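Local coordinates for protein glycerate dehydrogenase (Bacillus sp. 5mfcol3.1, PDB 6P2I) that probably reduces acyclic imino acids with NADPH as cofactor, acting as an imine reductase of the D-isomer specific 2-hydroxyacid dehydrogenase family, at residues I145-I150 / M166-L171. Sequence-based numbering, arbitrary orientation.
Sequences IGLIGI and MKVIGL. With NAP (NADP nicotinamide-adenine-dinucleotide phosphate), chain C.
Gly-149 has already left its strand, yet its N still bonds to Leu-171 O at 2.9 Å, just where the chain turns onto the cofactor. Its backbone angles, which would jam a CB against Ile-148 O, call for glycine, and its CA lies close to the ribose O4B of NAP. The next amide, Ile-150 N, donates to NAP O3B at 3.0 Å (156°). Behind this turn the strands run parallel. Ile-145 N and Leu-147 N donate to Lys-167 O and Ile-169 O. Ile-169 N and Leu-171 N return bonds to Ile-145 O and Leu-147 O. This is the first beta-alpha-beta crossover of a Rossmann domain, with helix 152-163 connecting the two strands. Gly-149 probably opens the GxGxxG motif. On the face under that helix, Leu-147 CD1 lies 3.7 Å from Val-168 CG1. Ile-145 CG2 sits alongside Val-168 CG2 at 3.9 Å. Met-166, bent at chi3 (72°), brings CE to 3.9 Å from Ile-145 CB. On the other face the Ile-148 and Leu-171 side chains lie side by side, pointing the same way, with CG2 meeting CD1; both touch helix 186-192. Leu-171 CD1 also reaches the adenine, 3.6 Å from NAP C2A. Ile-150 sets CG1 between its own N and carbonyl carbon (chi1 46°), which puts CG1 3.6 Å from Leu-171 O. Gly-170, lacking a side chain, lets Ile-150 CG2 pack 4.2 Å from its CA. An alanine at Ile-150 would probably open a gap against Gly-170 CA and Leu-171 O.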
loop_
_atom_site.group_PDB
_atom_site.type_symbol
_atom_site.label_atom_id
_atom_site.label_comp_id
_atom_site.label_asym_id
_atom_site.label_seq_id
_atom_site.Cartn_x
_atom_site.Cartn_y
_atom_site.Cartn_z
ATOM N N ILE A 145 5.243 12.133 -8.184
ATOM C CA ILE A 145 4.066 12.353 -7.350
ATOM C C ILE A 145 3.911 13.852 -7.143
ATOM O O ILE A 145 4.880 14.541 -6.807
ATOM C CB ILE A 145 4.160 11.606 -6.009
ATOM C CG1 ILE A 145 2.905 11.875 -5.177
ATOM C CG2 ILE A 145 5.426 11.975 -5.236
ATOM C CD1 ILE A 145 2.753 10.936 -3.980
ATOM N N GLY A 146 2.694 14.350 -7.358
ATOM C CA GLY A 146 2.415 15.767 -7.229
ATOM C C GLY A 146 1.511 16.000 -6.037
ATOM O O GLY A 146 0.431 15.404 -5.933
ATOM N N LEU A 147 1.961 16.838 -5.117
ATOM C CA LEU A 147 1.279 17.067 -3.847
ATOM C C LEU A 147 0.627 18.441 -3.900
ATOM O O LEU A 147 1.319 19.462 -3.963
ATOM C CB LEU A 147 2.269 16.948 -2.690
ATOM C CG LEU A 147 3.078 15.640 -2.672
ATOM C CD1 LEU A 147 4.163 15.653 -1.590
ATOM C CD2 LEU A 147 2.143 14.453 -2.479
ATOM N N ILE A 148 -0.707 18.472 -3.904
ATOM C CA ILE A 148 -1.451 19.726 -3.859
ATOM C C ILE A 148 -1.642 20.039 -2.376
ATOM O O ILE A 148 -2.539 19.498 -1.722
ATOM C CB ILE A 148 -2.780 19.633 -4.612
ATOM C CG1 ILE A 148 -2.544 19.286 -6.083
ATOM C CG2 ILE A 148 -3.588 20.947 -4.473
ATOM C CD1 ILE A 148 -3.818 18.966 -6.851
ATOM N N GLY A 149 -0.769 20.894 -1.841
ATOM C CA GLY A 149 -0.666 21.085 -0.406
ATOM C C GLY A 149 0.558 20.369 0.123
ATOM O O GLY A 149 0.694 19.153 -0.057
ATOM N N ILE A 150 1.474 21.113 0.743
ATOM C CA ILE A 150 2.752 20.562 1.172
ATOM C C ILE A 150 3.046 21.081 2.574
ATOM O O ILE A 150 4.140 21.591 2.856
ATOM C CB ILE A 150 3.876 20.894 0.166
ATOM C CG1 ILE A 150 3.831 22.370 -0.244
ATOM C CG2 ILE A 150 3.750 20.027 -1.076
ATOM C CD1 ILE A 150 4.887 22.731 -1.289
ATOM N N MET A 166 11.106 8.470 -5.520
ATOM C CA MET A 166 10.170 9.103 -6.439
ATOM C C MET A 166 10.603 10.545 -6.668
ATOM O O MET A 166 11.362 11.110 -5.881
ATOM C CB MET A 166 8.741 9.071 -5.879
ATOM C CG MET A 166 8.271 7.667 -5.585
ATOM S SD MET A 166 6.692 7.590 -4.797
ATOM C CE MET A 166 5.639 8.054 -6.154
ATOM N N LYS A 167 10.127 11.133 -7.765
ATOM C CA LYS A 167 10.279 12.567 -7.991
ATOM C C LYS A 167 9.077 13.254 -7.367
ATOM O O LYS A 167 7.936 12.898 -7.677
ATOM C CB LYS A 167 10.367 12.895 -9.478
ATOM C CG LYS A 167 10.990 11.788 -10.304
ATOM C CD LYS A 167 11.928 12.329 -11.367
ATOM C CE LYS A 167 12.700 11.203 -12.041
ATOM N NZ LYS A 167 13.708 11.722 -13.002
ATOM N N VAL A 168 9.321 14.201 -6.464
ATOM C CA VAL A 168 8.243 14.861 -5.732
ATOM C C VAL A 168 8.116 16.291 -6.225
ATOM O O VAL A 168 9.078 17.066 -6.157
ATOM C CB VAL A 168 8.484 14.834 -4.215
ATOM C CG1 VAL A 168 7.292 15.447 -3.482
ATOM C CG2 VAL A 168 8.745 13.399 -3.754
ATOM N N ILE A 169 6.929 16.642 -6.715
ATOM C CA ILE A 169 6.597 18.021 -7.033
ATOM C C ILE A 169 5.367 18.399 -6.210
ATOM O O ILE A 169 4.695 17.549 -5.624
ATOM C CB ILE A 169 6.376 18.251 -8.546
ATOM C CG1 ILE A 169 5.099 17.558 -9.032
ATOM C CG2 ILE A 169 7.608 17.800 -9.359
ATOM C CD1 ILE A 169 4.854 17.704 -10.527
ATOM N N GLY A 170 5.093 19.693 -6.131
ATOM C CA GLY A 170 4.019 20.097 -5.247
ATOM C C GLY A 170 3.755 21.580 -5.339
ATOM O O GLY A 170 4.431 22.319 -6.064
ATOM N N LEU A 171 2.742 22.010 -4.594
ATOM C CA LEU A 171 2.386 23.417 -4.597
ATOM C C LEU A 171 1.764 23.779 -3.266
ATOM O O LEU A 171 1.147 22.945 -2.596
ATOM C CB LEU A 171 1.426 23.780 -5.740
ATOM C CG LEU A 171 0.003 23.225 -5.791
ATOM C CD1 LEU A 171 -0.960 24.100 -5.023
ATOM C CD2 LEU A 171 -0.462 23.139 -7.230
HETATM P PA NAP C . -1.379 22.229 6.704
HETATM O O1A NAP C . -2.138 23.489 7.062
HETATM O O2A NAP C . -0.134 21.873 7.461
HETATM O O5B NAP C . -0.991 22.322 5.157
HETATM C C5B NAP C . -1.909 22.828 4.192
HETATM C C4B NAP C . -1.147 22.983 2.882
HETATM O O4B NAP C . -2.085 23.398 1.886
HETATM C C3B NAP C . -0.076 24.075 2.956
HETATM O O3B NAP C . 0.991 23.751 2.041
HETATM C C2B NAP C . -0.787 25.298 2.430
HETATM O O2B NAP C . 0.098 26.259 1.873
HETATM C C1B NAP C . -1.619 24.640 1.345
HETATM N N9A NAP C . -2.724 25.512 0.918
HETATM C C8A NAP C . -3.632 26.121 1.706
HETATM N N7A NAP C . -4.483 26.864 0.956
HETATM C C5A NAP C . -4.092 26.736 -0.326
HETATM C C6A NAP C . -4.549 27.250 -1.632
HETATM N N6A NAP C . -5.618 28.078 -1.710
HETATM N N1A NAP C . -3.866 26.862 -2.728
HETATM C C2A NAP C . -2.799 26.035 -2.667
HETATM N N3A NAP C . -2.318 25.521 -1.518
HETATM C C4A NAP C . -2.929 25.845 -0.343
HETATM O O3 NAP C . -2.488 21.055 6.715
HETATM P PN NAP C . -2.251 19.484 6.971
HETATM O O1N NAP C . -1.996 19.229 8.435
HETATM O O2N NAP C . -1.250 18.951 5.970
HETATM O O5D NAP C . -3.720 18.927 6.640
HETATM C C5D NAP C . -4.285 19.114 5.337
HETATM C C4D NAP C . -5.717 18.598 5.298
HETATM O O4D NAP C . -5.712 17.187 5.494
HETATM C C3D NAP C . -6.605 19.105 6.425
HETATM O O3D NAP C . -7.139 20.412 6.165
HETATM C C2D NAP C . -7.676 18.026 6.498
HETATM O O2D NAP C . -8.813 18.429 5.725
HETATM C C1D NAP C . -7.015 16.784 5.894
HETATM N N1N NAP C . -6.942 15.704 6.885
HETATM C C2N NAP C . -7.495 14.511 6.604
HETATM C C3N NAP C . -7.462 13.468 7.525
HETATM C C7N NAP C . -8.112 12.146 7.201
HETATM O O7N NAP C . -8.354 11.362 8.107
HETATM N N7N NAP C . -8.476 11.865 5.941
HETATM C C4N NAP C . -6.841 13.678 8.759
HETATM C C5N NAP C . -6.281 14.928 9.036
HETATM C C6N NAP C . -6.343 15.924 8.068
HETATM P P2B NAP C . 0.832 27.400 2.748
HETATM O O1X NAP C . -0.275 28.117 3.500
HETATM O O2X NAP C . 1.758 26.658 3.674
HETATM O O3X NAP C . 1.563 28.211 1.711
#